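Local structure of FAD dependent oxidoreductase (Chelativorans sp. BNC1, 6PXS) at residues A15-A20 against L160-S165; V26-Q31 against S166-R171; A98-I103 against D138-H143; G118-L123 against I142-G147. The protein acts as an FAD-dependent iminodiacetate oxidase, probably serving the bacterial breakdown of EDTA and related chelators. One frame throughout, in Å; residues are numbered along the deposited sequence.

Contact 1: A15-A20 against L160-S165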
loop_
_atom_site.group_PDB
_atom_site.type_symbol
_atom_site.label_atom_id
_atom_site.label_comp_id
_atom_site.label_asym_id
_atom_site.label_seq_id
_atom_site.Cartn_x
_atom_site.Cartn_y
_atom_site.Cartn_z
ATOM N N ALA A 15 6.134 29.055 8.246
ATOM C CA ALA A 15 7.164 30.080 8.132
ATOM C C ALA A 15 7.323 30.529 6.685
ATOM O O ALA A 15 7.318 31.730 6.388
ATOM C CB ALA A 15 8.489 29.553 8.683
ATOM N N ALA A 16 7.463 29.574 5.766
ATOM C CA ALA A 16 7.551 29.922 4.353
ATOM C C ALA A 16 6.319 30.699 3.904
ATOM O O ALA A 16 6.432 31.704 3.194
ATOM C CB ALA A 16 7.717 28.657 3.513
ATOM N N TYR A 17 5.134 30.244 4.313
ATOM C CA TYR A 17 3.900 30.906 3.903
ATOM C C TYR A 17 3.890 32.372 4.316
ATOM O O TYR A 17 3.410 33.230 3.565
ATOM C CB TYR A 17 2.703 30.169 4.498
ATOM C CG TYR A 17 1.395 30.923 4.422
ATOM C CD1 TYR A 17 0.661 30.964 3.243
ATOM C CD2 TYR A 17 0.885 31.577 5.533
ATOM C CE1 TYR A 17 -0.539 31.645 3.173
ATOM C CE2 TYR A 17 -0.314 32.259 5.472
ATOM C CZ TYR A 17 -1.022 32.290 4.290
ATOM O OH TYR A 17 -2.217 32.970 4.228
ATOM N N HIS A 18 4.410 32.684 5.502
ATOM C CA HIS A 18 4.384 34.066 5.969
ATOM C C HIS A 18 5.516 34.888 5.362
ATOM O O HIS A 18 5.327 36.067 5.045
ATOM C CB HIS A 18 4.456 34.106 7.495
ATOM C CG HIS A 18 3.234 33.567 8.172
ATOM N ND1 HIS A 18 3.043 32.222 8.406
ATOM C CD2 HIS A 18 2.138 34.192 8.662
ATOM C CE1 HIS A 18 1.885 32.042 9.013
ATOM N NE2 HIS A 18 1.315 33.222 9.181
ATOM N N LEU A 19 6.693 34.286 5.185
ATOM C CA LEU A 19 7.838 35.036 4.679
ATOM C C LEU A 19 7.650 35.420 3.216
ATOM O O LEU A 19 7.878 36.573 2.834
ATOM C CB LEU A 19 9.115 34.217 4.854
ATOM C CG LEU A 19 9.652 34.122 6.281
ATOM C CD1 LEU A 19 10.705 33.035 6.381
ATOM C CD2 LEU A 19 10.223 35.462 6.711
ATOM N N ALA A 20 7.239 34.463 2.380
ATOM C CA ALA A 20 7.142 34.729 0.948
ATOM C C ALA A 20 6.165 35.857 0.646
ATOM O O ALA A 20 6.351 36.590 -0.331
ATOM C CB ALA A 20 6.729 33.459 0.206
ATOM N N LEU A 160 2.252 25.817 1.688
ATOM C CA LEU A 160 3.339 25.731 0.720
ATOM C C LEU A 160 2.877 26.171 -0.664
ATOM O O LEU A 160 3.576 26.926 -1.349
ATOM C CB LEU A 160 3.886 24.305 0.671
ATOM C CG LEU A 160 4.750 23.883 1.859
ATOM C CD1 LEU A 160 5.005 22.385 1.827
ATOM C CD2 LEU A 160 6.064 24.647 1.858
ATOM N N ARG A 161 1.701 25.709 -1.090
ATOM C CA ARG A 161 1.191 26.090 -2.403
ATOM C C ARG A 161 1.080 27.605 -2.528
ATOM O O ARG A 161 1.483 28.186 -3.544
ATOM C CB ARG A 161 -0.160 25.420 -2.652
ATOM C CG ARG A 161 -0.047 24.117 -3.427
ATOM C CD ARG A 161 -1.395 23.443 -3.634
ATOM N NE ARG A 161 -1.518 22.233 -2.822
ATOM C CZ ARG A 161 -2.391 22.056 -1.833
ATOM N NH1 ARG A 161 -3.265 23.002 -1.511
ATOM N NH2 ARG A 161 -2.398 20.911 -1.167
ATOM N N VAL A 162 0.538 28.265 -1.504
ATOM C CA VAL A 162 0.440 29.721 -1.537
ATOM C C VAL A 162 1.829 30.348 -1.511
ATOM O O VAL A 162 2.071 31.383 -2.144
ATOM C CB VAL A 162 -0.426 30.229 -0.370
ATOM C CG1 VAL A 162 -0.406 31.749 -0.324
ATOM C CG2 VAL A 162 -1.848 29.712 -0.498
ATOM N N ALA A 163 2.762 29.735 -0.780
ATOM C CA ALA A 163 4.112 30.282 -0.699
ATOM C C ALA A 163 4.816 30.206 -2.049
ATOM O O ALA A 163 5.447 31.176 -2.486
ATOM C CB ALA A 163 4.914 29.536 0.367
ATOM N N ILE A 164 4.720 29.059 -2.724
ATOM C CA ILE A 164 5.398 28.897 -4.005
ATOM C C ILE A 164 4.728 29.739 -5.080
ATOM O O ILE A 164 5.402 30.264 -5.976
ATOM C CB ILE A 164 5.446 27.407 -4.390
ATOM C CG1 ILE A 164 6.304 26.649 -3.372
ATOM C CG2 ILE A 164 5.986 27.241 -5.808
ATOM C CD1 ILE A 164 6.424 25.172 -3.636
ATOM N N SER A 165 3.404 29.891 -5.018
ATOM C CA SER A 165 2.738 30.848 -5.893
ATOM C C SER A 165 3.228 32.268 -5.649
ATOM O O SER A 165 2.992 33.148 -6.484
ATOM C CB SER A 165 1.223 30.781 -5.694
ATOM O OG SER A 165 0.721 29.499 -6.025
#

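Contact 2: V26-Q31 against S166-R171. With FAD (flavin-adenine dinucleotide), chain E.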
loop_
_atom_site.group_PDB
_atom_site.type_symbol
_atom_site.label_atom_id
_atom_site.label_comp_id
_atom_site.label_asym_id
_atom_site.label_seq_id
_atom_site.Cartn_x
_atom_site.Cartn_y
_atom_site.Cartn_z
ATOM N N VAL A 26 12.364 32.868 -0.670
ATOM C CA VAL A 26 12.308 31.683 0.180
ATOM C C VAL A 26 12.734 30.468 -0.632
ATOM O O VAL A 26 12.190 30.213 -1.714
ATOM C CB VAL A 26 10.897 31.483 0.763
ATOM C CG1 VAL A 26 10.875 30.292 1.705
ATOM C CG2 VAL A 26 10.435 32.742 1.478
ATOM N N GLU A 27 13.702 29.719 -0.107
ATOM C CA GLU A 27 14.147 28.455 -0.685
ATOM C C GLU A 27 13.868 27.356 0.333
ATOM O O GLU A 27 14.494 27.318 1.397
ATOM C CB GLU A 27 15.630 28.504 -1.054
ATOM C CG GLU A 27 16.176 27.197 -1.619
ATOM C CD GLU A 27 17.642 27.292 -2.006
ATOM O OE1 GLU A 27 18.279 28.318 -1.685
ATOM O OE2 GLU A 27 18.156 26.340 -2.633
ATOM N N ILE A 28 12.936 26.464 0.004
ATOM C CA ILE A 28 12.474 25.424 0.917
ATOM C C ILE A 28 13.086 24.093 0.506
ATOM O O ILE A 28 13.109 23.742 -0.681
ATOM C CB ILE A 28 10.935 25.333 0.924
ATOM C CG1 ILE A 28 10.312 26.728 1.011
ATOM C CG2 ILE A 28 10.466 24.471 2.089
ATOM C CD1 ILE A 28 8.800 26.725 0.925
ATOM N N ILE A 29 13.575 23.345 1.493
ATOM C CA ILE A 29 14.137 22.016 1.282
ATOM C C ILE A 29 13.517 21.077 2.305
ATOM O O ILE A 29 13.474 21.397 3.498
ATOM C CB ILE A 29 15.673 22.019 1.404
ATOM C CG1 ILE A 29 16.277 23.037 0.430
ATOM C CG2 ILE A 29 16.226 20.622 1.141
ATOM C CD1 ILE A 29 17.770 23.227 0.579
ATOM N N ASP A 30 13.038 19.925 1.841
ATOM C CA ASP A 30 12.351 18.976 2.713
ATOM C C ASP A 30 12.570 17.569 2.183
ATOM O O ASP A 30 12.187 17.263 1.050
ATOM C CB ASP A 30 10.856 19.294 2.793
ATOM C CG ASP A 30 10.094 18.311 3.664
ATOM O OD1 ASP A 30 10.273 18.345 4.901
ATOM O OD2 ASP A 30 9.315 17.506 3.111
ATOM N N GLN A 31 13.174 16.713 3.011
ATOM C CA GLN A 31 13.425 15.335 2.605
ATOM C C GLN A 31 12.153 14.497 2.630
ATOM O O GLN A 31 12.041 13.525 1.873
ATOM C CB GLN A 31 14.487 14.716 3.520
ATOM C CG GLN A 31 14.804 13.249 3.256
ATOM C CD GLN A 31 15.497 13.022 1.928
ATOM O OE1 GLN A 31 15.033 13.481 0.886
ATOM N NE2 GLN A 31 16.619 12.310 1.960
ATOM N N SER A 166 3.908 32.506 -4.527
ATOM C CA SER A 166 4.445 33.814 -4.178
ATOM C C SER A 166 5.967 33.854 -4.296
ATOM O O SER A 166 6.638 34.546 -3.526
ATOM C CB SER A 166 4.011 34.204 -2.767
ATOM O OG SER A 166 2.598 34.232 -2.662
ATOM N N GLY A 167 6.525 33.108 -5.247
ATOM C CA GLY A 167 7.937 33.190 -5.555
ATOM C C GLY A 167 8.846 32.265 -4.776
ATOM O O GLY A 167 10.071 32.393 -4.892
ATOM N N ALA A 168 8.300 31.339 -3.997
ATOM C CA ALA A 168 9.123 30.409 -3.239
ATOM C C ALA A 168 9.419 29.159 -4.066
ATOM O O ALA A 168 8.818 28.913 -5.113
ATOM C CB ALA A 168 8.437 30.037 -1.926
ATOM N N THR A 169 10.371 28.362 -3.580
ATOM C CA THR A 169 10.797 27.141 -4.251
ATOM C C THR A 169 10.777 25.981 -3.268
ATOM O O THR A 169 11.097 26.151 -2.088
ATOM C CB THR A 169 12.206 27.285 -4.840
ATOM O OG1 THR A 169 13.164 27.377 -3.778
ATOM C CG2 THR A 169 12.299 28.528 -5.712
ATOM N N LEU A 170 10.405 24.802 -3.763
ATOM C CA LEU A 170 10.331 23.594 -2.953
ATOM C C LEU A 170 11.097 22.482 -3.652
ATOM O O LEU A 170 10.948 22.288 -4.862
ATOM C CB LEU A 170 8.877 23.176 -2.719
ATOM C CG LEU A 170 8.652 21.868 -1.960
ATOM C CD1 LEU A 170 9.268 21.927 -0.571
ATOM C CD2 LEU A 170 7.164 21.564 -1.878
ATOM N N ARG A 171 11.905 21.754 -2.887
ATOM C CA ARG A 171 12.769 20.720 -3.438
ATOM C C ARG A 171 12.906 19.595 -2.423
ATOM O O ARG A 171 12.885 19.826 -1.212
ATOM C CB ARG A 171 14.144 21.293 -3.804
ATOM C CG ARG A 171 15.235 20.254 -4.018
ATOM C CD ARG A 171 16.441 20.861 -4.728
ATOM N NE ARG A 171 16.946 22.058 -4.054
ATOM C CZ ARG A 171 17.934 22.070 -3.160
ATOM N NH1 ARG A 171 18.549 20.945 -2.810
ATOM N NH2 ARG A 171 18.310 23.218 -2.614
HETATM P PA FAD E . 7.642 17.528 10.828
HETATM O O1A FAD E . 8.128 16.151 11.087
HETATM O O2A FAD E . 6.205 17.598 10.303
HETATM O O5B FAD E . 8.592 18.307 9.851
HETATM C C5B FAD E . 9.989 17.969 9.735
HETATM C C4B FAD E . 10.361 17.959 8.275
HETATM O O4B FAD E . 11.756 18.314 8.127
HETATM C C3B FAD E . 10.188 16.607 7.581
HETATM O O3B FAD E . 9.657 16.783 6.273
HETATM C C2B FAD E . 11.617 16.061 7.542
HETATM O O2B FAD E . 11.817 15.145 6.472
HETATM C C1B FAD E . 12.397 17.352 7.319
HETATM N N9A FAD E . 13.804 17.283 7.699
HETATM C C8A FAD E . 14.320 16.945 8.921
HETATM N N7A FAD E . 15.631 16.965 8.971
HETATM C C5A FAD E . 16.002 17.343 7.689
HETATM C C6A FAD E . 17.257 17.550 7.085
HETATM N N6A FAD E . 18.422 17.398 7.720
HETATM N N1A FAD E . 17.274 17.921 5.786
HETATM C C2A FAD E . 16.114 18.075 5.141
HETATM N N3A FAD E . 14.875 17.907 5.609
HETATM C C4A FAD E . 14.887 17.540 6.894
HETATM N N1 FAD E . -0.889 18.224 17.054
HETATM C C2 FAD E . -2.056 18.883 17.312
HETATM O O2 FAD E . -2.084 20.107 17.484
HETATM N N3 FAD E . -3.245 18.177 17.382
HETATM C C4 FAD E . -3.387 16.815 17.215
HETATM O O4 FAD E . -4.498 16.296 17.301
HETATM C C4X FAD E . -2.141 16.123 16.944
HETATM N N5 FAD E . -2.183 14.832 16.773
HETATM C C5X FAD E . -0.994 14.169 16.513
HETATM C C6 FAD E . -1.023 12.788 16.328
HETATM C C7 FAD E . 0.142 12.076 16.060
HETATM C C7M FAD E . 0.071 10.585 15.866
HETATM C C8 FAD E . 1.367 12.756 15.982
HETATM C C8M FAD E . 2.647 12.013 15.697
HETATM C C9 FAD E . 1.398 14.135 16.166
HETATM C C9A FAD E . 0.232 14.845 16.430
HETATM N N10 FAD E . 0.232 16.243 16.618
HETATM C C10 FAD E . -0.939 16.914 16.882
HETATM C "C1'" FAD E . 1.488 17.010 16.559
HETATM C "C2'" FAD E . 1.844 17.477 15.149
HETATM O "O2'" FAD E . 1.535 16.460 14.196
HETATM C "C3'" FAD E . 3.341 17.781 15.089
HETATM O "O3'" FAD E . 3.727 18.465 16.276
HETATM C "C4'" FAD E . 3.769 18.627 13.890
HETATM O "O4'" FAD E . 3.372 17.966 12.690
HETATM C "C5'" FAD E . 5.264 18.866 13.885
HETATM O "O5'" FAD E . 5.627 19.583 12.687
HETATM P P FAD E . 7.135 19.858 12.332
HETATM O O1P FAD E . 7.825 20.478 13.552
HETATM O O2P FAD E . 7.280 20.619 11.065
HETATM O O3P FAD E . 7.714 18.388 12.157
#

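Contact 3: A98-I103 against D138-H143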
loop_
_atom_site.group_PDB
_atom_site.type_symbol
_atom_site.label_atom_id
_atom_site.label_comp_id
_atom_site.label_asym_id
_atom_site.label_seq_id
_atom_site.Cartn_x
_atom_site.Cartn_y
_atom_site.Cartn_z
ATOM N N ALA A 98 -16.638 12.856 39.569
ATOM C CA ALA A 98 -15.732 13.658 40.386
ATOM C C ALA A 98 -14.714 14.388 39.519
ATOM O O ALA A 98 -14.564 15.612 39.614
ATOM C CB ALA A 98 -15.028 12.767 41.410
ATOM N N ARG A 99 -14.001 13.650 38.662
ATOM C CA ARG A 99 -13.009 14.283 37.801
ATOM C C ARG A 99 -13.663 15.124 36.714
ATOM O O ARG A 99 -13.074 16.112 36.259
ATOM C CB ARG A 99 -12.101 13.228 37.171
ATOM C CG ARG A 99 -11.036 13.815 36.258
ATOM C CD ARG A 99 -10.041 12.768 35.788
ATOM N NE ARG A 99 -9.061 13.339 34.868
ATOM C CZ ARG A 99 -7.992 12.694 34.413
ATOM N NH1 ARG A 99 -7.751 11.446 34.793
ATOM N NH2 ARG A 99 -7.159 13.301 33.578
ATOM N N LEU A 100 -14.870 14.754 36.282
ATOM C CA LEU A 100 -15.573 15.567 35.297
ATOM C C LEU A 100 -15.932 16.933 35.865
ATOM O O LEU A 100 -15.975 17.921 35.124
ATOM C CB LEU A 100 -16.830 14.839 34.816
ATOM C CG LEU A 100 -17.545 15.433 33.600
ATOM C CD1 LEU A 100 -16.616 15.510 32.395
ATOM C CD2 LEU A 100 -18.780 14.615 33.261
ATOM N N ASP A 101 -16.186 17.012 37.174
ATOM C CA ASP A 101 -16.424 18.306 37.802
ATOM C C ASP A 101 -15.139 19.122 37.875
ATOM O O ASP A 101 -15.161 20.344 37.682
ATOM C CB ASP A 101 -17.011 18.109 39.200
ATOM C CG ASP A 101 -18.304 17.318 39.184
ATOM O OD1 ASP A 101 -19.008 17.349 38.152
ATOM O OD2 ASP A 101 -18.616 16.664 40.200
ATOM N N THR A 102 -14.012 18.465 38.156
ATOM C CA THR A 102 -12.731 19.165 38.162
ATOM C C THR A 102 -12.396 19.703 36.777
ATOM O O THR A 102 -11.933 20.842 36.639
ATOM C CB THR A 102 -11.626 18.230 38.654
ATOM O OG1 THR A 102 -11.880 17.860 40.014
ATOM C CG2 THR A 102 -10.262 18.905 38.559
ATOM N N ILE A 103 -12.627 18.899 35.738
ATOM C CA ILE A 103 -12.351 19.351 34.377
ATOM C C ILE A 103 -13.253 20.523 34.015
ATOM O O ILE A 103 -12.806 21.509 33.417
ATOM C CB ILE A 103 -12.510 18.184 33.386
ATOM C CG1 ILE A 103 -11.441 17.121 33.649
ATOM C CG2 ILE A 103 -12.424 18.693 31.955
ATOM C CD1 ILE A 103 -11.731 15.780 33.007
ATOM N N ASP A 138 -24.607 6.261 28.243
ATOM C CA ASP A 138 -24.512 6.552 29.667
ATOM C C ASP A 138 -23.436 7.580 29.991
ATOM O O ASP A 138 -23.097 7.754 31.166
ATOM C CB ASP A 138 -24.236 5.266 30.447
ATOM C CG ASP A 138 -22.846 4.719 30.191
ATOM O OD1 ASP A 138 -22.487 4.537 29.009
ATOM O OD2 ASP A 138 -22.108 4.484 31.171
ATOM N N LEU A 139 -22.897 8.267 28.990
ATOM C CA LEU A 139 -21.752 9.148 29.178
ATOM C C LEU A 139 -22.223 10.586 29.357
ATOM O O LEU A 139 -22.901 11.137 28.481
ATOM C CB LEU A 139 -20.795 9.047 27.990
ATOM C CG LEU A 139 -19.993 7.747 27.891
ATOM C CD1 LEU A 139 -19.333 7.626 26.528
ATOM C CD2 LEU A 139 -18.948 7.678 28.992
ATOM N N GLU A 140 -21.872 11.181 30.493
ATOM C CA GLU A 140 -21.958 12.624 30.651
ATOM C C GLU A 140 -20.764 13.276 29.960
ATOM O O GLU A 140 -19.716 12.655 29.761
ATOM C CB GLU A 140 -21.981 13.014 32.130
ATOM C CG GLU A 140 -23.038 12.303 32.958
ATOM C CD GLU A 140 -22.957 12.661 34.433
ATOM O OE1 GLU A 140 -22.349 13.701 34.761
ATOM O OE2 GLU A 140 -23.495 11.899 35.263
ATOM N N ALA A 141 -20.928 14.543 29.592
ATOM C CA ALA A 141 -19.886 15.230 28.843
ATOM C C ALA A 141 -20.028 16.732 29.029
ATOM O O ALA A 141 -21.027 17.229 29.555
ATOM C CB ALA A 141 -19.941 14.863 27.357
ATOM N N ILE A 142 -19.000 17.448 28.584
ATOM C CA ILE A 142 -18.973 18.905 28.571
ATOM C C ILE A 142 -18.843 19.344 27.121
ATOM O O ILE A 142 -17.915 18.921 26.421
ATOM C CB ILE A 142 -17.817 19.461 29.421
ATOM C CG1 ILE A 142 -17.950 18.984 30.869
ATOM C CG2 ILE A 142 -17.793 20.985 29.354
ATOM C CD1 ILE A 142 -16.732 19.264 31.719
ATOM N N HIS A 143 -19.768 20.186 26.672
ATOM C CA HIS A 143 -19.840 20.596 25.277
ATOM C C HIS A 143 -19.126 21.931 25.100
ATOM O O HIS A 143 -19.477 22.918 25.755
ATOM C CB HIS A 143 -21.296 20.699 24.825
ATOM C CG HIS A 143 -21.457 20.942 23.358
ATOM N ND1 HIS A 143 -21.741 22.184 22.835
ATOM C CD2 HIS A 143 -21.374 20.098 22.302
ATOM C CE1 HIS A 143 -21.825 22.096 21.520
ATOM N NE2 HIS A 143 -21.606 20.841 21.171
#

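Contact 4: G118-L123 against I142-G147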
loop_
_atom_site.group_PDB
_atom_site.type_symbol
_atom_site.label_atom_id
_atom_site.label_comp_id
_atom_site.label_asym_id
_atom_site.label_seq_id
_atom_site.Cartn_x
_atom_site.Cartn_y
_atom_site.Cartn_z
ATOM N N GLY A 118 -17.106 29.522 22.646
ATOM C CA GLY A 118 -18.551 29.451 22.660
ATOM C C GLY A 118 -19.087 29.304 24.073
ATOM O O GLY A 118 -18.396 29.545 25.067
ATOM N N THR A 119 -20.349 28.893 24.154
ATOM C CA THR A 119 -21.028 28.725 25.436
ATOM C C THR A 119 -20.823 27.287 25.903
ATOM O O THR A 119 -21.439 26.356 25.377
ATOM C CB THR A 119 -22.510 29.066 25.317
ATOM O OG1 THR A 119 -23.141 28.168 24.396
ATOM C CG2 THR A 119 -22.690 30.497 24.830
ATOM N N VAL A 120 -19.946 27.105 26.890
ATOM C CA VAL A 120 -19.741 25.785 27.469
ATOM C C VAL A 120 -21.006 25.361 28.200
ATOM O O VAL A 120 -21.615 26.144 28.942
ATOM C CB VAL A 120 -18.525 25.788 28.409
ATOM C CG1 VAL A 120 -18.331 24.413 29.035
ATOM C CG2 VAL A 120 -17.272 26.216 27.653
ATOM N N ARG A 121 -21.410 24.112 27.994
ATOM C CA ARG A 121 -22.679 23.618 28.513
ATOM C C ARG A 121 -22.500 22.161 28.904
ATOM O O ARG A 121 -22.071 21.349 28.080
ATOM C CB ARG A 121 -23.783 23.776 27.465
ATOM C CG ARG A 121 -25.137 23.217 27.860
ATOM C CD ARG A 121 -26.202 23.674 26.872
ATOM N NE ARG A 121 -25.804 23.420 25.488
ATOM C CZ ARG A 121 -26.357 23.999 24.426
ATOM N NH1 ARG A 121 -27.338 24.880 24.574
ATOM N NH2 ARG A 121 -25.923 23.700 23.208
ATOM N N ARG A 122 -22.810 21.836 30.155
ATOM C CA ARG A 122 -22.672 20.467 30.626
ATOM C C ARG A 122 -23.884 19.653 30.197
ATOM O O ARG A 122 -25.028 20.026 30.477
ATOM C CB ARG A 122 -22.516 20.426 32.144
ATOM C CG ARG A 122 -22.210 19.036 32.667
ATOM C CD ARG A 122 -21.797 19.062 34.123
ATOM N NE ARG A 122 -21.192 17.799 34.533
ATOM C CZ ARG A 122 -20.669 17.573 35.733
ATOM N NH1 ARG A 122 -20.674 18.525 36.657
ATOM N NH2 ARG A 122 -20.139 16.391 36.010
ATOM N N LEU A 123 -23.629 18.543 29.516
ATOM C CA LEU A 123 -24.674 17.698 28.965
ATOM C C LEU A 123 -24.963 16.526 29.894
ATOM O O LEU A 123 -24.091 16.064 30.636
ATOM C CB LEU A 123 -24.272 17.179 27.584
ATOM C CG LEU A 123 -24.573 18.105 26.404
ATOM C CD1 LEU A 123 -24.034 19.505 26.655
ATOM C CD2 LEU A 123 -23.997 17.528 25.118
ATOM N N ILE A 142 -19.000 17.448 28.584
ATOM C CA ILE A 142 -18.973 18.905 28.571
ATOM C C ILE A 142 -18.843 19.344 27.121
ATOM O O ILE A 142 -17.915 18.921 26.421
ATOM C CB ILE A 142 -17.817 19.461 29.421
ATOM C CG1 ILE A 142 -17.950 18.984 30.869
ATOM C CG2 ILE A 142 -17.793 20.985 29.354
ATOM C CD1 ILE A 142 -16.732 19.264 31.719
ATOM N N HIS A 143 -19.768 20.186 26.672
ATOM C CA HIS A 143 -19.840 20.596 25.277
ATOM C C HIS A 143 -19.126 21.931 25.100
ATOM O O HIS A 143 -19.477 22.918 25.755
ATOM C CB HIS A 143 -21.296 20.699 24.825
ATOM C CG HIS A 143 -21.457 20.942 23.358
ATOM N ND1 HIS A 143 -21.741 22.184 22.835
ATOM C CD2 HIS A 143 -21.374 20.098 22.302
ATOM C CE1 HIS A 143 -21.825 22.096 21.520
ATOM N NE2 HIS A 143 -21.606 20.841 21.171
ATOM N N ILE A 144 -18.130 21.953 24.221
ATOM C CA ILE A 144 -17.394 23.171 23.887
ATOM C C ILE A 144 -17.637 23.476 22.414
ATOM O O ILE A 144 -16.912 22.956 21.552
ATOM C CB ILE A 144 -15.891 23.024 24.174
ATOM C CG1 ILE A 144 -15.657 22.607 25.627
ATOM C CG2 ILE A 144 -15.167 24.333 23.881
ATOM C CD1 ILE A 144 -14.199 22.368 25.967
ATOM N N PRO A 145 -18.627 24.305 22.071
ATOM C CA PRO A 145 -18.928 24.532 20.647
ATOM C C PRO A 145 -17.746 25.043 19.842
ATOM O O PRO A 145 -17.748 24.899 18.613
ATOM C CB PRO A 145 -20.065 25.563 20.686
ATOM C CG PRO A 145 -20.657 25.441 22.051
ATOM C CD PRO A 145 -19.530 25.059 22.957
ATOM N N GLY A 146 -16.731 25.623 20.488
ATOM C CA GLY A 146 -15.617 26.202 19.758
ATOM C C GLY A 146 -14.584 25.206 19.278
ATOM O O GLY A 146 -13.776 25.543 18.407
ATOM N N GLY A 147 -14.585 23.993 19.825
ATOM C CA GLY A 147 -13.632 22.987 19.400
ATOM C C GLY A 147 -13.736 22.698 17.919
ATOM O O GLY A 147 -14.840 22.523 17.394
#

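Contact 1: A15-A20 against L160-S165
Y17 sets one edge of its ring against V162: CE1 lies 3.5 Å from CG1, and CB of the valine sits close to the ring plane. H18 CE1 also reaches the ring edge in plane, while the H18 imidazole has Y17 CD2 over one of its faces, displaced toward the rim. The example is a helix pair in a Rossmann-type FAD-binding domain: helix 10-20, which follows a GxGxxG-like turn, consistent with the dinucleotide-binding helix of this fold, meets helix 152-164. Their local axes approach to 8.1 Å and make an angle of 29°. Small residues permit such closeness. A163 directs its methyl at helix 10-20, and A163 CB lies 3.9 Å from Y17 CA and 4.3 Å from both A16 CB and A20 CB. With CG anti to the backbone N (chi1 167°), the Y17 ring is carried past A163 to V162, which it reaches at an oblique angle. L71, E74 and L75 of helix 55-76 add further packing around Y17, so the pair is buried on this side too. No hydrogen bond joins the two segments, and adhesion is by van der Waals contact alone. The A20 methyl touches a backbone acceptor, CB lying 3.8 Å from A163 O.

Contact 2: V26-Q31 against S166-R171
Parallel strand pairing joins 26-29 to 169-171, an outermost strand of the Rossmann-type sheet. T169 N donates to V26 O, I28 N to T169 O at 2.8 Å, and D30 N to R171 O at 3.1 Å; R171 N adds a weak bond to I28 O. On the face bearing E27, T169 and R171, a salt bridge runs from R171 NH2 to E27 OE2 (3.1 Å). Its bond is bent, NH2 lying on the anti side and somewhat out of the carboxylate plane, OE2 in the guanidinium plane, with the groups turned 58° apart. A bend at chi3 (53°) folds the arginine back, laying one guanidinium face over I29 CG1; D173 also salt-bridges R171. Beyond the strand, the FAD-binding D30 lies beside the adenosine ribose and accepts from A8 N. The other face packs I28 CG2 on L170 CD1 at 3.9 Å. There V26 and I28 meet A16 of helix 10-20, L170 meets I164 of helix 152-164, and strand 3-6 continues the sheet beyond 26-29.

Contact 3: A98-I103 against D138-H143
L100 overlaps I142 with its CD1 methyl, which lies 3.8 Å from I142 CD1, the two side chains sliding past each other in opposite directions. The same isoleucine methyl reaches the helix backbone, 3.7 Å from L100 O. With CG opposite the backbone N (chi1 -169°), L100 extends across the gap and splits its two branches between partners: CD1 goes to I142, and CD2 goes to E140, meeting CB at 3.8 Å. I103, one turn further along the helix, adds a looser touch, its CG2 being 4.4 Å from I142 CD1. The case illustrates a helix laid on one face of a sheet. Helix 97-111 covers strand 141-144, a member of a mixed four-stranded sheet, and the local axes stand 9.5 Å apart at 20°. V92 and A94 extend the apolar surface under I103, and R122 of the adjoining strand packs on L100. The E140 carboxylate lies at the rim, its OE1 4.0 Å from L100 CD2, and makes a long, weak ion pair with R122. No hydrogen bond crosses between the segments. The aliphatic branches thus carry the cohesion, and the charged groups confine themselves to the border, where R122, salt-bridged to D101, would tend to offset the negative charge of D101 and E140.

Contact 4: G118-L123 against I142-G147
H143 N donates to R121 O at 2.9 Å. The return bond, R121 N to H143 O, is longer at 3.2 Å, and the two together mark R121 and H143 as an antiparallel hydrogen-bonded pair. H143 O also receives a CA-H...O contact from V120, whose CA is 3.4 Å away. This is the pairing by which 121-123 joins 141-144, and R122 with I142 forms the next, non-hydrogen-bonded pair. Side chains meet on both faces. Toward the helix, V120 CG1 comes 3.5 Å from I142 CG2, with V120 CG2 more loosely on I144. On the other face, L123 CD1 rests 3.5 Å from H143 CB, and the R121 guanidinium passes near the imidazole without bonding to it. Past the regular strand the chains still touch: P145, in a type I turn from I144 to G147, places CD 3.3 Å from T119 O. R122 also salt-bridges E104 of helix 97-111. Strand 121-123 is outermost in this sheet, 141-144 continues to 90-93 through I142 and I144, and helix 97-111 packs on the face of V120 and I142.

How the contacts relate
The four contacts fall into two neighbourhoods, with centres 35 Å or more apart between them. Contacts 1 and 2 belong to the Rossmann-type nucleotide-binding part: A163 O probably accepts from A168 N, and helix 10-20 is followed in the chain by strand 26-29, so helix pairing and strand pairing build on one another. Contacts 3 and 4 share strand 141-144, where A141 O probably accepts from L123 N, and lie remote from the adenosine end of FAD. In each neighbourhood the helix contact is buried and purely apolar in cohesion, whereas the strand contact is partly buried, hydrogen-bonded, and at a sheet margin. Only contact 2 includes residues touching the cofactor.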